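Local atomic coordinates of putative (Helicobacter pylori, PDB entry 4O8S), a protein that belongs to the nucleotidyltransferase superfamily, in the AbiEii family that includes toxins of type IV toxin-antitoxin systems, and probably transfers nucleotides. Residues Leu134-Cys137 against Thr143-Lys146; Glu30-Leu35 against Met121-Ile126. All blocks are in the same frame, centred on the assembly; numbering follows the deposited sequence.

Contact 1 (Leu134-Cys137 against Thr143-Lys146)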
loop_
_atom_site.group_PDB
_atom_site.type_symbol
_atom_site.label_atom_id
_atom_site.label_comp_id
_atom_site.label_asym_id
_atom_site.label_seq_id
_atom_site.Cartn_x
_atom_site.Cartn_y
_atom_site.Cartn_z
ATOM N N LEU A 134 -7.213 -4.495 -5.794
ATOM C CA LEU A 134 -8.230 -4.811 -6.791
ATOM C C LEU A 134 -9.638 -4.522 -6.270
ATOM O O LEU A 134 -10.478 -4.010 -7.013
ATOM C CB LEU A 134 -8.102 -6.260 -7.250
ATOM C CG LEU A 134 -6.881 -6.490 -8.152
ATOM C CD1 LEU A 134 -6.585 -7.969 -8.314
ATOM C CD2 LEU A 134 -7.102 -5.835 -9.505
ATOM N N CYS A 135 -9.885 -4.833 -4.996
ATOM C CA CYS A 135 -11.169 -4.513 -4.374
ATOM C C CYS A 135 -11.424 -3.016 -4.438
ATOM O O CYS A 135 -12.492 -2.574 -4.860
ATOM C CB CYS A 135 -11.195 -4.976 -2.917
ATOM S SG CYS A 135 -11.326 -6.755 -2.736
ATOM N N ALA A 136 -10.421 -2.235 -4.052
ATOM C CA ALA A 136 -10.577 -0.792 -3.949
ATOM C C ALA A 136 -10.751 -0.093 -5.287
ATOM O O ALA A 136 -11.402 0.943 -5.362
ATOM C CB ALA A 136 -9.392 -0.171 -3.189
ATOM N N CYS A 137 -10.139 -0.609 -6.343
ATOM C CA CYS A 137 -10.199 0.114 -7.607
ATOM C C CYS A 137 -11.044 -0.587 -8.655
ATOM O O CYS A 137 -11.316 -0.005 -9.704
ATOM C CB CYS A 137 -8.797 0.377 -8.163
ATOM S SG CYS A 137 -8.023 -1.076 -8.932
ATOM N N THR A 143 -15.820 0.964 -4.566
ATOM C CA THR A 143 -14.590 1.251 -5.294
ATOM C C THR A 143 -14.254 2.734 -5.223
ATOM O O THR A 143 -14.989 3.522 -4.627
ATOM C CB THR A 143 -14.657 0.829 -6.775
ATOM O OG1 THR A 143 -15.501 1.733 -7.503
ATOM C CG2 THR A 143 -15.166 -0.601 -6.913
ATOM N N ARG A 144 -13.126 3.098 -5.825
ATOM C CA ARG A 144 -12.687 4.483 -5.901
ATOM C C ARG A 144 -11.962 4.699 -7.223
ATOM O O ARG A 144 -11.785 3.759 -8.010
ATOM C CB ARG A 144 -11.758 4.819 -4.738
ATOM C CG ARG A 144 -10.552 3.897 -4.647
ATOM C CD ARG A 144 -9.482 4.465 -3.724
ATOM N NE ARG A 144 -8.287 3.622 -3.712
ATOM C CZ ARG A 144 -7.695 3.174 -2.607
ATOM N NH1 ARG A 144 -8.183 3.494 -1.410
ATOM N NH2 ARG A 144 -6.611 2.410 -2.697
ATOM N N THR A 145 -11.544 5.939 -7.457
ATOM C CA THR A 145 -10.892 6.303 -8.704
ATOM C C THR A 145 -9.648 7.116 -8.378
ATOM O O THR A 145 -9.679 8.352 -8.345
ATOM C CB THR A 145 -11.847 7.093 -9.618
ATOM O OG1 THR A 145 -12.994 6.281 -9.923
ATOM C CG2 THR A 145 -11.144 7.490 -10.920
ATOM N N LYS A 146 -8.554 6.407 -8.107
ATOM C CA LYS A 146 -7.298 7.045 -7.720
ATOM C C LYS A 146 -6.168 6.418 -8.524
ATOM O O LYS A 146 -5.990 5.191 -8.522
ATOM C CB LYS A 146 -7.052 6.888 -6.216
ATOM C CG LYS A 146 -7.981 7.740 -5.331
ATOM C CD LYS A 146 -7.794 9.243 -5.595
ATOM C CE LYS A 146 -8.676 10.092 -4.686
ATOM N NZ LYS A 146 -8.387 11.547 -4.887
#
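The methyl of Ala-136 lies against one face of the Arg-144 guanidinium, with CB 3.7 Å above the plane and over its centre. Nothing from helix segment 134-137 bonds to the edges; of the terminal nitrogens, NH2 pairs with Asp-149 in the next helix and has a weak, long ion pair with Glu-30. A residue as small as alanine suits this place, because it lets the flat group come down close to the helix surface. Arg-144 gets there by setting CG between its backbone N and carbonyl carbon (chi1 56°) and then running extended as far as NE, with CG passing 3.2 Å from Ala-136 O. That same carbonyl oxygen takes a weak, bent hydrogen bond from Arg-144 N (2.8 Å, 130° at the hydrogen) and a CA-H...O contact from Thr-143 CA at 3.2 Å. Thr-143 adds its methyl, CG2 standing 3.9 Å from Cys-135 O. Backbone thus meets backbone beside the helix, while the long arginine runs along its flank to Asp-149. Such a return of the chain against the last turns of a helix belongs to a helix-loop-helix connection, here the link between helices 126-139 and 147-159.

Contact 2 (Glu30-Leu35 against Met121-Ile126)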
loop_
_atom_site.group_PDB
_atom_site.type_symbol
_atom_site.label_atom_id
_atom_site.label_comp_id
_atom_site.label_asym_id
_atom_site.label_seq_id
_atom_site.Cartn_x
_atom_site.Cartn_y
_atom_site.Cartn_z
ATOM N N GLU A 30 -0.408 0.972 0.708
ATOM C CA GLU A 30 0.585 1.646 -0.111
ATOM C C GLU A 30 1.918 1.805 0.570
ATOM O O GLU A 30 2.974 1.610 -0.042
ATOM C CB GLU A 30 0.026 2.994 -0.570
ATOM C CG GLU A 30 -1.123 2.748 -1.533
ATOM C CD GLU A 30 -1.991 3.963 -1.776
ATOM O OE1 GLU A 30 -1.566 5.098 -1.438
ATOM O OE2 GLU A 30 -3.097 3.771 -2.333
ATOM N N THR A 31 1.889 2.165 1.841
ATOM C CA THR A 31 3.143 2.402 2.531
ATOM C C THR A 31 3.824 1.078 2.889
ATOM O O THR A 31 5.034 1.048 3.116
ATOM C CB THR A 31 2.951 3.382 3.712
ATOM O OG1 THR A 31 2.438 4.630 3.185
ATOM C CG2 THR A 31 4.273 3.659 4.462
ATOM N N ALA A 32 3.069 -0.021 2.889
ATOM C CA ALA A 32 3.694 -1.348 3.024
ATOM C C ALA A 32 4.518 -1.630 1.774
ATOM O O ALA A 32 5.676 -2.063 1.848
ATOM C CB ALA A 32 2.643 -2.423 3.195
ATOM N N LEU A 33 3.938 -1.341 0.617
ATOM C CA LEU A 33 4.692 -1.457 -0.636
ATOM C C LEU A 33 5.954 -0.579 -0.635
ATOM O O LEU A 33 7.036 -1.017 -1.065
ATOM C CB LEU A 33 3.801 -1.121 -1.825
ATOM C CG LEU A 33 2.675 -2.116 -2.100
ATOM C CD1 LEU A 33 1.798 -1.606 -3.231
ATOM C CD2 LEU A 33 3.236 -3.502 -2.450
ATOM N N TYR A 34 5.832 0.640 -0.113
ATOM C CA TYR A 34 6.959 1.569 -0.106
ATOM C C TYR A 34 8.090 1.203 0.859
ATOM O O TYR A 34 9.264 1.273 0.481
ATOM C CB TYR A 34 6.488 2.995 0.181
ATOM C CG TYR A 34 7.623 3.990 0.233
ATOM C CD1 TYR A 34 8.305 4.358 -0.928
ATOM C CD2 TYR A 34 8.025 4.559 1.436
ATOM C CE1 TYR A 34 9.355 5.280 -0.893
ATOM C CE2 TYR A 34 9.081 5.482 1.482
ATOM C CZ TYR A 34 9.741 5.834 0.309
ATOM O OH TYR A 34 10.784 6.741 0.331
ATOM N N LEU A 35 7.743 0.837 2.095
ATOM C CA LEU A 35 8.749 0.556 3.121
ATOM C C LEU A 35 9.253 -0.885 3.014
ATOM O O LEU A 35 10.384 -1.187 3.382
ATOM C CB LEU A 35 8.166 0.762 4.521
ATOM C CG LEU A 35 7.849 2.203 4.946
ATOM C CD1 LEU A 35 7.318 2.249 6.375
ATOM C CD2 LEU A 35 9.092 3.073 4.812
HETATM N N MSE A 121 10.052 -4.949 10.374
HETATM C CA MSE A 121 8.692 -4.407 10.323
HETATM C C MSE A 121 7.680 -5.463 9.929
HETATM O O MSE A 121 7.893 -6.183 8.946
HETATM C CB MSE A 121 8.632 -3.266 9.308
HETATM C CG MSE A 121 9.547 -2.116 9.641
HETATM SE SE MSE A 121 9.458 -0.708 8.224
HETATM C CE MSE A 121 10.595 -1.574 6.875
ATOM N N ARG A 122 6.586 -5.552 10.688
ATOM C CA ARG A 122 5.490 -6.470 10.374
ATOM C C ARG A 122 4.635 -5.887 9.244
ATOM O O ARG A 122 4.071 -4.781 9.367
ATOM C CB ARG A 122 4.625 -6.705 11.616
ATOM C CG ARG A 122 5.352 -7.442 12.758
ATOM C CD ARG A 122 4.536 -7.415 14.067
ATOM N NE ARG A 122 3.114 -7.721 13.872
ATOM C CZ ARG A 122 2.618 -8.953 13.777
ATOM N NH1 ARG A 122 3.426 -10.006 13.844
ATOM N NH2 ARG A 122 1.312 -9.141 13.612
ATOM N N ILE A 123 4.548 -6.612 8.135
ATOM C CA ILE A 123 3.949 -6.076 6.920
ATOM C C ILE A 123 3.100 -7.166 6.278
ATOM O O ILE A 123 3.430 -8.358 6.379
ATOM C CB ILE A 123 5.057 -5.604 5.935
ATOM C CG1 ILE A 123 5.884 -4.474 6.558
ATOM C CG2 ILE A 123 4.482 -5.097 4.632
ATOM C CD1 ILE A 123 6.778 -3.733 5.533
ATOM N N ALA A 124 2.008 -6.766 5.622
ATOM C CA ALA A 124 1.108 -7.713 4.957
ATOM C C ALA A 124 1.827 -8.388 3.791
ATOM O O ALA A 124 2.713 -7.776 3.164
ATOM C CB ALA A 124 -0.125 -6.982 4.425
ATOM N N LYS A 125 1.423 -9.613 3.462
ATOM C CA LYS A 125 1.984 -10.287 2.288
ATOM C C LYS A 125 1.501 -9.643 0.997
ATOM O O LYS A 125 0.413 -9.048 0.948
ATOM C CB LYS A 125 1.629 -11.780 2.275
ATOM C CG LYS A 125 2.199 -12.564 3.450
ATOM C CD LYS A 125 1.710 -14.007 3.413
ATOM C CE LYS A 125 2.481 -14.874 4.413
ATOM N NZ LYS A 125 2.025 -16.304 4.380
ATOM N N ILE A 126 2.307 -9.796 -0.050
ATOM C CA ILE A 126 2.037 -9.165 -1.333
ATOM C C ILE A 126 0.662 -9.540 -1.869
ATOM O O ILE A 126 -0.070 -8.685 -2.413
ATOM C CB ILE A 126 3.099 -9.566 -2.395
ATOM C CG1 ILE A 126 4.441 -8.915 -2.088
ATOM C CG2 ILE A 126 2.652 -9.150 -3.796
ATOM C CD1 ILE A 126 4.444 -7.445 -2.402
#
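Leu-35, which packs on Met-121, is held in helix 29-36 by a backbone hydrogen bond from its N to Thr-31 O, 2.9 Å long. No hydrogen bond crosses between segments 30-35 and 121-126; the contact is apolar and buried, made by three pairs of side chains.

At the first pair, Met-121 (a selenomethionine) crosses Leu-35 at about a right angle. Its chain is straight through chi2 and then bends at chi3 (-78°), which turns the terminal methyl onto the helix: CE lies 3.5 Å from Leu-35 O, and SE is 4.1 Å from Leu-35 CD1. A flexible, unbranched chain can bend at its end to lay CE by the carbonyl oxygen and SE against CD1.

The second pair, in the middle, is the closest of the three side-chain-to-side-chain approaches. Ala-32 CB and Ile-123 CG2 meet at 3.5 Å, the alanine being small enough for the backbones to draw together, with their CA atoms 6.1 Å apart. With CG1 of Ile-123 turned back beside the backbone N (chi1 -62°), CG2 is left to meet the alanine. The beta-branched isoleucine suits a strand and presents a broad apolar flank.

Beyond the strand, Leu-33 CD2 approaches Ile-126 CD1 at 4.1 Å, the two side chains again crossing about perpendicularly, where helix 126-139 starts just after Lys-125 at the N-cap.

Residues 121 and 123 face the helix from one side of the strand, in helix-on-sheet packing in the buried part of a nucleotidyltransferase-superfamily protein, whereas Arg-122 forms a salt bridge with Glu-112. Helix 4-19 packs on Met-121 and Leu-35, Leu-27 of strand 26-27 touches Ala-32 and Leu-35, and Leu-156 of helix 147-159 meets both Leu-33 and Ile-126, so the helix-strand pair lies among them.

How the contacts relate
From the N terminus, the chain passes helix 4-19 and strand 26-27 before helix 29-36 supplies the first half of contact 2. It then builds most of the mixed sheet, and strand 121-124 closes a long loop of 85 intervening residues. Helix 126-139 follows at once and carries the first half of contact 1, which closes a short loop of five residues before helix 147-159. The two contacts are therefore in series, neither nested nor crossing, with centres about 18 Å apart. Contact 2 ties the early helix to the two-stranded sheet and the start of helix 126-139; contact 1 lies in the connection between later helices; they meet only loosely, where Arg-144 nears segment 30-35.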